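Local structure of Plm1 (Streptomyces sp. HK803, 4HXY) at residues 251-256 / 307-312. The protein probably reduces a beta-keto polyketide intermediate with NADPH, through the ketoreductase domain of the first module of phoslactomycin biosynthesis. Numbering follows the deposited sequence.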
ATOM      1  N   THR A 251       3.456   2.196  17.544  1.00 10.25           N
ATOM      2  CA  THR A 251       2.737   0.941  17.731  1.00 11.26           C
ATOM      3  C   THR A 251       2.407   0.651  19.205  1.00 12.30           C
ATOM      4  O   THR A 251       1.705  -0.323  19.494  1.00 13.69           O
ATOM      5  CB  THR A 251       3.516  -0.284  17.165  1.00 11.02           C
ATOM      6  OG1 THR A 251       4.661  -0.585  17.981  1.00 10.95           O
ATOM      7  CG2 THR A 251       3.976  -0.042  15.713  1.00 11.17           C
ATOM      8  N   ASP A 252       2.891   1.491  20.120  1.00 12.15           N
ATOM      9  CA  ASP A 252       2.714   1.271  21.560  1.00 13.09           C
ATOM     10  C   ASP A 252       1.409   1.901  22.046  1.00 12.59           C
ATOM     11  O   ASP A 252       1.297   3.123  22.198  1.00 12.73           O
ATOM     12  CB  ASP A 252       3.922   1.827  22.325  1.00 13.52           C
ATOM     13  CG  ASP A 252       3.869   1.553  23.818  1.00 16.40           C
ATOM     14  OD1 ASP A 252       2.794   1.605  24.431  1.00 16.91           O
ATOM     15  OD2 ASP A 252       4.938   1.303  24.389  1.00 23.89           O
ATOM     16  N   ARG A 253       0.423   1.050  22.274  1.00 13.96           N
ATOM     17  CA  ARG A 253      -0.915   1.503  22.626  1.00 14.84           C
ATOM     18  C   ARG A 253      -0.938   2.345  23.904  1.00 15.30           C
ATOM     19  O   ARG A 253      -1.613   3.376  23.960  1.00 15.68           O
ATOM     20  CB  ARG A 253      -1.848   0.316  22.788  1.00 15.85           C
ATOM     21  CG  ARG A 253      -3.277   0.696  23.168  1.00 17.86           C
ATOM     22  CD  ARG A 253      -4.136  -0.545  23.303  1.00 20.81           C
ATOM     23  NE  ARG A 253      -4.427  -1.101  21.984  1.00 22.54           N
ATOM     24  CZ  ARG A 253      -5.432  -0.707  21.210  1.00 23.26           C
ATOM     25  NH1 ARG A 253      -6.276   0.227  21.630  1.00 24.41           N
ATOM     26  NH2 ARG A 253      -5.604  -1.265  20.023  1.00 24.52           N
ATOM     27  N   ALA A 254      -0.209   1.913  24.930  1.00 15.57           N
ATOM     28  CA  ALA A 254      -0.217   2.623  26.216  1.00 15.78           C
ATOM     29  C   ALA A 254       0.380   4.018  26.077  1.00 15.23           C
ATOM     30  O   ALA A 254      -0.175   4.988  26.592  1.00 16.01           O
ATOM     31  CB  ALA A 254       0.546   1.826  27.277  1.00 16.27           C
ATOM     32  N   ALA A 255       1.519   4.102  25.398  1.00 14.55           N
ATOM     33  CA  ALA A 255       2.207   5.363  25.142  1.00 14.22           C
ATOM     34  C   ALA A 255       1.393   6.281  24.236  1.00 13.61           C
ATOM     35  O   ALA A 255       1.307   7.474  24.494  1.00 13.28           O
ATOM     36  CB  ALA A 255       3.579   5.104  24.533  1.00 14.15           C
ATOM     37  N   MET A 256       0.790   5.727  23.182  1.00 12.86           N
ATOM     38  CA  MET A 256       0.026   6.554  22.242  1.00 13.06           C
ATOM     39  C   MET A 256      -1.242   7.097  22.892  1.00 12.95           C
ATOM     40  O   MET A 256      -1.565   8.285  22.744  1.00 11.90           O
ATOM     41  CB  MET A 256      -0.297   5.774  20.958  1.00 12.87           C
ATOM     42  CG  MET A 256       0.926   5.542  20.095  1.00 13.77           C
ATOM     43  SD  MET A 256       1.613   7.033  19.343  1.00 13.47           S
ATOM     44  CE  MET A 256       0.401   7.253  18.049  1.00 17.90           C
ATOM     45  N   LEU A 307      -3.606   4.670  15.282  1.00  8.69           N
ATOM     46  CA  LEU A 307      -4.001   6.075  15.148  1.00  9.14           C
ATOM     47  C   LEU A 307      -5.467   6.209  14.764  1.00  9.21           C
ATOM     48  O   LEU A 307      -6.173   7.066  15.275  1.00  9.51           O
ATOM     49  CB  LEU A 307      -3.148   6.803  14.123  1.00  9.44           C
ATOM     50  CG  LEU A 307      -1.704   7.091  14.532  1.00  9.55           C
ATOM     51  CD1 LEU A 307      -0.824   7.298  13.291  1.00 11.03           C
ATOM     52  CD2 LEU A 307      -1.629   8.293  15.473  1.00 12.57           C
ATOM     53  N   ASP A 308      -5.908   5.395  13.811  1.00  8.56           N
ATOM     54  CA  ASP A 308      -7.285   5.416  13.353  1.00  8.61           C
ATOM     55  C   ASP A 308      -8.223   5.105  14.522  1.00  8.58           C
ATOM     56  O   ASP A 308      -9.251   5.767  14.705  1.00  9.85           O
ATOM     57  CB  ASP A 308      -7.475   4.395  12.219  1.00  8.34           C
ATOM     58  CG  ASP A 308      -8.930   4.219  11.810  1.00 11.15           C
ATOM     59  OD1 ASP A 308      -9.566   5.167  11.316  1.00 13.15           O
ATOM     60  OD2 ASP A 308      -9.440   3.108  11.985  1.00 14.16           O
ATOM     61  N   GLU A 309      -7.869   4.105  15.309  1.00  9.13           N
ATOM     62  CA  GLU A 309      -8.701   3.704  16.439  1.00 10.30           C
ATOM     63  C   GLU A 309      -8.792   4.776  17.536  1.00 10.60           C
ATOM     64  O   GLU A 309      -9.896   5.060  18.066  1.00 11.41           O
ATOM     65  CB  GLU A 309      -8.198   2.390  17.002  1.00 11.26           C
ATOM     66  CG  GLU A 309      -9.025   1.878  18.175  1.00 15.72           C
ATOM     67  CD  GLU A 309      -8.329   0.779  18.926  1.00 20.45           C
ATOM     68  OE1 GLU A 309      -7.464   0.100  18.325  1.00 21.55           O
ATOM     69  OE2 GLU A 309      -8.621   0.619  20.141  1.00 22.54           O
ATOM     70  N   LEU A 310      -7.660   5.371  17.874  1.00  9.97           N
ATOM     71  CA  LEU A 310      -7.586   6.295  19.010  1.00 10.50           C
ATOM     72  C   LEU A 310      -8.055   7.707  18.649  1.00 10.81           C
ATOM     73  O   LEU A 310      -8.314   8.529  19.552  1.00 11.91           O
ATOM     74  CB  LEU A 310      -6.156   6.365  19.570  1.00 10.15           C
ATOM     75  CG  LEU A 310      -5.539   5.076  20.136  1.00 10.33           C
ATOM     76  CD1 LEU A 310      -4.090   5.310  20.615  1.00 12.54           C
ATOM     77  CD2 LEU A 310      -6.401   4.482  21.234  1.00 14.05           C
ATOM     78  N   LEU A 311      -8.150   8.006  17.360  1.00 11.00           N
ATOM     79  CA  LEU A 311      -8.476   9.359  16.896  1.00 11.44           C
ATOM     80  C   LEU A 311      -9.627   9.342  15.893  1.00 13.37           C
ATOM     81  O   LEU A 311      -9.427   9.577  14.707  1.00 14.05           O
ATOM     82  CB  LEU A 311      -7.241   9.981  16.261  1.00 10.81           C
ATOM     83  CG  LEU A 311      -6.119  10.281  17.244  1.00 10.43           C
ATOM     84  CD1 LEU A 311      -4.852  10.660  16.529  1.00 11.72           C
ATOM     85  CD2 LEU A 311      -6.570  11.407  18.204  1.00 12.11           C
ATOM     86  N   PRO A 312     -10.848   9.039  16.354  1.00 15.63           N
ATOM     87  CA  PRO A 312     -12.023   8.996  15.464  1.00 16.68           C
ATOM     88  C   PRO A 312     -12.488  10.336  14.910  1.00 17.53           C
ATOM     89  O   PRO A 312     -13.212  10.343  13.910  1.00 19.32           O
ATOM     90  CB  PRO A 312     -13.125   8.437  16.372  1.00 16.75           C
ATOM     91  CG  PRO A 312     -12.703   8.810  17.756  1.00 17.29           C
ATOM     92  CD  PRO A 312     -11.197   8.690  17.744  1.00 15.69           C
TER
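Arg253 and Glu309 close the solvent-facing side of a helix–helix contact in the Rossmann fold of the ketoreductase, where the first turn of helix 253-265 meets the last turn of helix 290-310. Asp252 N-caps helix 253-265, its OD1 accepting from Ala255 N at 3.0 Å. The side chains of Arg253 and Glu309 cross at about a right angle, and the guanidinium offers its NH1–NH2 end, one nitrogen to each carboxylate oxygen. NH1 of Arg253 reaches OE2 of Glu309 at 2.8 Å, and NH2 of Arg253 reaches OE1 of Glu309 at 2.9 Å. Both oxygens lie close to the guanidinium plane, but the carboxylate is turned 40° from it: OE1 is met on its syn side, OE2 from above the carboxylate plane. This paired grip should restrain rotation of both groups. Arg253 leaves its backbone with CG anti to N and bends at chi3 (-73°), which swings the guanidinium toward the other helix.

Beneath the ion pair the contact is apolar. CD1 of Leu310 lies against CB of Met256 at 3.8 Å, and Ile260, one turn further along, also touches Leu310. The side chain of Met256 lies about 7 Å from the bound NADPH. Met256 is folded at chi2 and chi3, carrying its methyl to Leu307, which in turn packs on Val273 and His275 of strand 270-275, so that Leu307 links Met256 to the strand. In this buried pair, inward of Leu310, CE of Met256 and CD2 of Leu307 stand 3.4 Å apart, a snug methyl-to-methyl fit.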